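Local atomic coordinates of single-stranded DNA-binding protein DdrB (Deinococcus radiodurans, PDB entry 4NOE), a protein that binds single-stranded DNA and anneals complementary strands, probably as part of the response of this bacterium to DNA damage. Residues L78-R82 / G83-R87. Numbering follows the deposited sequence.
Sequences LVIHR and GHAYR. With nucleotides of chain F.
Val79 and Tyr86 face each other as an antiparallel hydrogen-bonded pair, with Val79 N giving to Tyr86 O at 2.9 Å and Tyr86 N to Val79 O at 2.7 Å. His81 and His84 form the next such pair, closing the hairpin. The tightly packed face carries Val79, His81 and Tyr86, all buried and touching Leu132 of strand 128-135. With CG anti to its carbonyl carbon (chi1 -64°), the Tyr86 ring reaches along the neighbouring strand, where its CE1 lies 4.0 Å from His81 CB. A water at the ring edges joins the two side chains: it donates to His81 O at 2.8 Å and is also hydrogen-bonded to His81 ND1 and Tyr86 OH. That hydroxyl has a further partner in Arg109 NE. The other face is more open. There Ile80 CD1 rests on Ala85 CB at 3.9 Å, and Leu78 runs beside Arg87, its CD2 3.4 Å from Arg87 CG. Beyond this apolar stem the arginine extends to the phosphate of DC28 of chain F, OP2 over one guanidinium face, though the detailed fit is doubtful. Arg82 and Gly83 are the central residues of a type I' turn from His81 to His84, the tight two-residue loop of a β-hairpin that brings Arg87 to the bound DNA.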
ATOM      1  N   LEU E  78      -2.110  32.516  14.806  1.00 25.46           N
ATOM      2  CA  LEU E  78      -2.553  31.113  14.843  1.00 26.45           C
ATOM      3  C   LEU E  78      -4.028  30.961  15.178  1.00 27.56           C
ATOM      4  O   LEU E  78      -4.634  31.854  15.761  1.00 28.40           O
ATOM      5  CB  LEU E  78      -1.749  30.316  15.863  1.00 24.38           C
ATOM      6  CG  LEU E  78      -0.236  30.219  15.663  1.00 33.21           C
ATOM      7  CD1 LEU E  78       0.401  29.618  16.907  1.00 29.11           C
ATOM      8  CD2 LEU E  78       0.099  29.379  14.440  1.00 27.32           C
ATOM      9  N   VAL E  79      -4.593  29.812  14.815  1.00 22.25           N
ATOM     10  CA  VAL E  79      -5.925  29.457  15.258  1.00 19.57           C
ATOM     11  C   VAL E  79      -5.879  28.093  15.929  1.00 18.90           C
ATOM     12  O   VAL E  79      -5.272  27.151  15.408  1.00 18.41           O
ATOM     13  CB  VAL E  79      -6.936  29.448  14.089  1.00 21.57           C
ATOM     14  CG1 VAL E  79      -8.195  28.695  14.480  1.00 16.50           C
ATOM     15  CG2 VAL E  79      -7.275  30.878  13.664  1.00 21.07           C
ATOM     16  N   ILE E  80      -6.506  28.005  17.097  1.00 19.42           N
ATOM     17  CA  ILE E  80      -6.514  26.786  17.887  1.00 15.99           C
ATOM     18  C   ILE E  80      -7.861  26.118  17.707  1.00 17.11           C
ATOM     19  O   ILE E  80      -8.901  26.713  17.993  1.00 19.62           O
ATOM     20  CB  ILE E  80      -6.336  27.087  19.383  1.00 21.23           C
ATOM     21  CG1 ILE E  80      -5.131  28.006  19.623  1.00 22.70           C
ATOM     22  CG2 ILE E  80      -6.209  25.787  20.174  1.00 23.93           C
ATOM     23  CD1 ILE E  80      -3.823  27.440  19.108  1.00 32.46           C
ATOM     24  N   HIS E  81      -7.843  24.873  17.249  1.00 14.00           N
ATOM     25  CA  HIS E  81      -9.069  24.123  17.028  1.00 10.94           C
ATOM     26  C   HIS E  81      -8.834  22.675  17.443  1.00 18.85           C
ATOM     27  O   HIS E  81      -7.913  22.026  16.925  1.00 13.82           O
ATOM     28  CB  HIS E  81      -9.442  24.206  15.544  1.00  9.13           C
ATOM     29  CG  HIS E  81     -10.693  23.458  15.177  1.00 20.18           C
ATOM     30  ND1 HIS E  81     -10.675  22.171  14.680  1.00 15.31           N
ATOM     31  CD2 HIS E  81     -11.994  23.831  15.210  1.00 18.35           C
ATOM     32  CE1 HIS E  81     -11.914  21.785  14.421  1.00 14.65           C
ATOM     33  NE2 HIS E  81     -12.733  22.771  14.728  1.00 12.24           N
ATOM     34  N   ARG E  82      -9.656  22.179  18.370  1.00 16.72           N
ATOM     35  CA  ARG E  82      -9.492  20.836  18.949  1.00 20.83           C
ATOM     36  C   ARG E  82      -8.071  20.522  19.405  1.00 22.57           C
ATOM     37  O   ARG E  82      -7.568  19.420  19.166  1.00 19.90           O
ATOM     38  CB  ARG E  82      -9.942  19.748  17.974  1.00 16.83           C
ATOM     39  CG  ARG E  82     -11.419  19.736  17.695  1.00 30.29           C
ATOM     40  CD  ARG E  82     -12.076  18.611  18.471  1.00 43.16           C
ATOM     41  NE  ARG E  82     -13.368  19.049  18.968  1.00 44.67           N
ATOM     42  CZ  ARG E  82     -13.832  18.802  20.182  1.00 29.48           C
ATOM     43  NH1 ARG E  82     -13.123  18.082  21.051  1.00 23.12           N
ATOM     44  NH2 ARG E  82     -15.020  19.268  20.515  1.00 26.90           N
ATOM     45  N   GLY E  83      -7.417  21.483  20.044  1.00 20.39           N
ATOM     46  CA  GLY E  83      -6.089  21.251  20.587  1.00 21.34           C
ATOM     47  C   GLY E  83      -4.933  21.367  19.606  1.00 26.60           C
ATOM     48  O   GLY E  83      -3.783  21.190  20.002  1.00 25.97           O
ATOM     49  N   HIS E  84      -5.228  21.663  18.339  1.00 22.38           N
ATOM     50  CA  HIS E  84      -4.184  21.841  17.325  1.00 14.53           C
ATOM     51  C   HIS E  84      -4.054  23.310  16.924  1.00 16.47           C
ATOM     52  O   HIS E  84      -5.043  24.052  16.912  1.00 17.01           O
ATOM     53  CB  HIS E  84      -4.512  21.022  16.064  1.00 20.57           C
ATOM     54  CG  HIS E  84      -4.669  19.552  16.308  1.00 23.93           C
ATOM     55  ND1 HIS E  84      -3.595  18.703  16.483  1.00 27.44           N
ATOM     56  CD2 HIS E  84      -5.778  18.774  16.369  1.00 22.87           C
ATOM     57  CE1 HIS E  84      -4.036  17.471  16.664  1.00 30.99           C
ATOM     58  NE2 HIS E  84      -5.357  17.485  16.602  1.00 28.61           N
ATOM     59  N   ALA E  85      -2.840  23.727  16.576  1.00 18.61           N
ATOM     60  CA  ALA E  85      -2.604  25.099  16.123  1.00 22.71           C
ATOM     61  C   ALA E  85      -2.524  25.113  14.609  1.00 21.16           C
ATOM     62  O   ALA E  85      -1.831  24.285  14.017  1.00 18.95           O
ATOM     63  CB  ALA E  85      -1.310  25.641  16.714  1.00 12.79           C
ATOM     64  N   TYR E  86      -3.227  26.042  13.977  1.00 18.32           N
ATOM     65  CA  TYR E  86      -3.153  26.180  12.526  1.00 14.98           C
ATOM     66  C   TYR E  86      -2.594  27.551  12.187  1.00 16.03           C
ATOM     67  O   TYR E  86      -3.067  28.554  12.721  1.00 21.39           O
ATOM     68  CB  TYR E  86      -4.542  26.009  11.889  1.00 14.57           C
ATOM     69  CG  TYR E  86      -5.112  24.624  12.080  1.00 12.20           C
ATOM     70  CD1 TYR E  86      -5.759  24.279  13.257  1.00  8.14           C
ATOM     71  CD2 TYR E  86      -4.994  23.661  11.089  1.00  7.76           C
ATOM     72  CE1 TYR E  86      -6.271  23.016  13.442  1.00 12.28           C
ATOM     73  CE2 TYR E  86      -5.514  22.368  11.271  1.00  8.02           C
ATOM     74  CZ  TYR E  86      -6.141  22.063  12.453  1.00 12.16           C
ATOM     75  OH  TYR E  86      -6.668  20.803  12.664  1.00 14.39           O
ATOM     76  N   ARG E  87      -1.594  27.592  11.309  1.00 16.10           N
ATOM     77  CA  ARG E  87      -0.999  28.867  10.878  1.00 22.89           C
ATOM     78  C   ARG E  87      -1.810  29.579   9.806  1.00 20.41           C
ATOM     79  O   ARG E  87      -2.335  28.943   8.878  1.00 16.17           O
ATOM     80  CB  ARG E  87       0.410  28.652  10.327  1.00 28.33           C
ATOM     81  CG  ARG E  87       1.477  28.560  11.390  1.00 35.84           C
ATOM     82  CD  ARG E  87       2.861  28.877  10.857  1.00 44.80           C
ATOM     83  NE  ARG E  87       3.840  28.751  11.930  1.00 56.56           N
ATOM     84  CZ  ARG E  87       4.390  27.599  12.306  1.00 59.83           C
ATOM     85  NH1 ARG E  87       5.267  27.575  13.299  1.00 63.09           N
ATOM     86  NH2 ARG E  87       4.067  26.471  11.687  1.00 56.69           N
TER
ATOM     87  P    DC F  28       5.400  25.763   8.792  1.00 39.21           P
ATOM     88  OP1  DC F  28       4.158  25.874   9.494  1.00 39.33           O
ATOM     89  OP2  DC F  28       6.525  26.443   9.337  1.00 42.90           O
ATOM     90  O5'  DC F  28       5.804  24.239   8.650  1.00 34.08           O
ATOM     91  C5'  DC F  28       4.841  23.217   8.504  1.00 27.23           C
ATOM     92  C4'  DC F  28       5.456  21.884   8.833  1.00 34.98           C
ATOM     93  O4'  DC F  28       6.574  21.647   7.970  1.00 34.53           O
ATOM     94  C3'  DC F  28       6.000  21.778  10.243  1.00 44.56           C
ATOM     95  O3'  DC F  28       4.927  21.264  11.001  1.00 56.01           O
ATOM     96  C2'  DC F  28       7.149  20.800  10.094  1.00 43.39           C
ATOM     97  C1'  DC F  28       7.582  20.929   8.637  1.00 39.03           C
ATOM     98  N1   DC F  28       8.849  21.627   8.386  1.00 46.99           N
ATOM     99  C2   DC F  28       9.809  21.024   7.568  1.00 51.83           C
ATOM    100  O2   DC F  28       9.592  19.893   7.126  1.00 52.40           O
ATOM    101  N3   DC F  28      10.954  21.682   7.298  1.00 52.27           N
ATOM    102  C4   DC F  28      11.148  22.905   7.788  1.00 55.16           C
ATOM    103  N4   DC F  28      12.293  23.516   7.498  1.00 59.99           N
ATOM    104  C5   DC F  28      10.178  23.553   8.602  1.00 50.37           C
ATOM    105  C6   DC F  28       9.051  22.887   8.867  1.00 50.55           C
TER
HETATM  106  O   HOH W   1      -8.415  20.517  14.604  1.00 11.77           O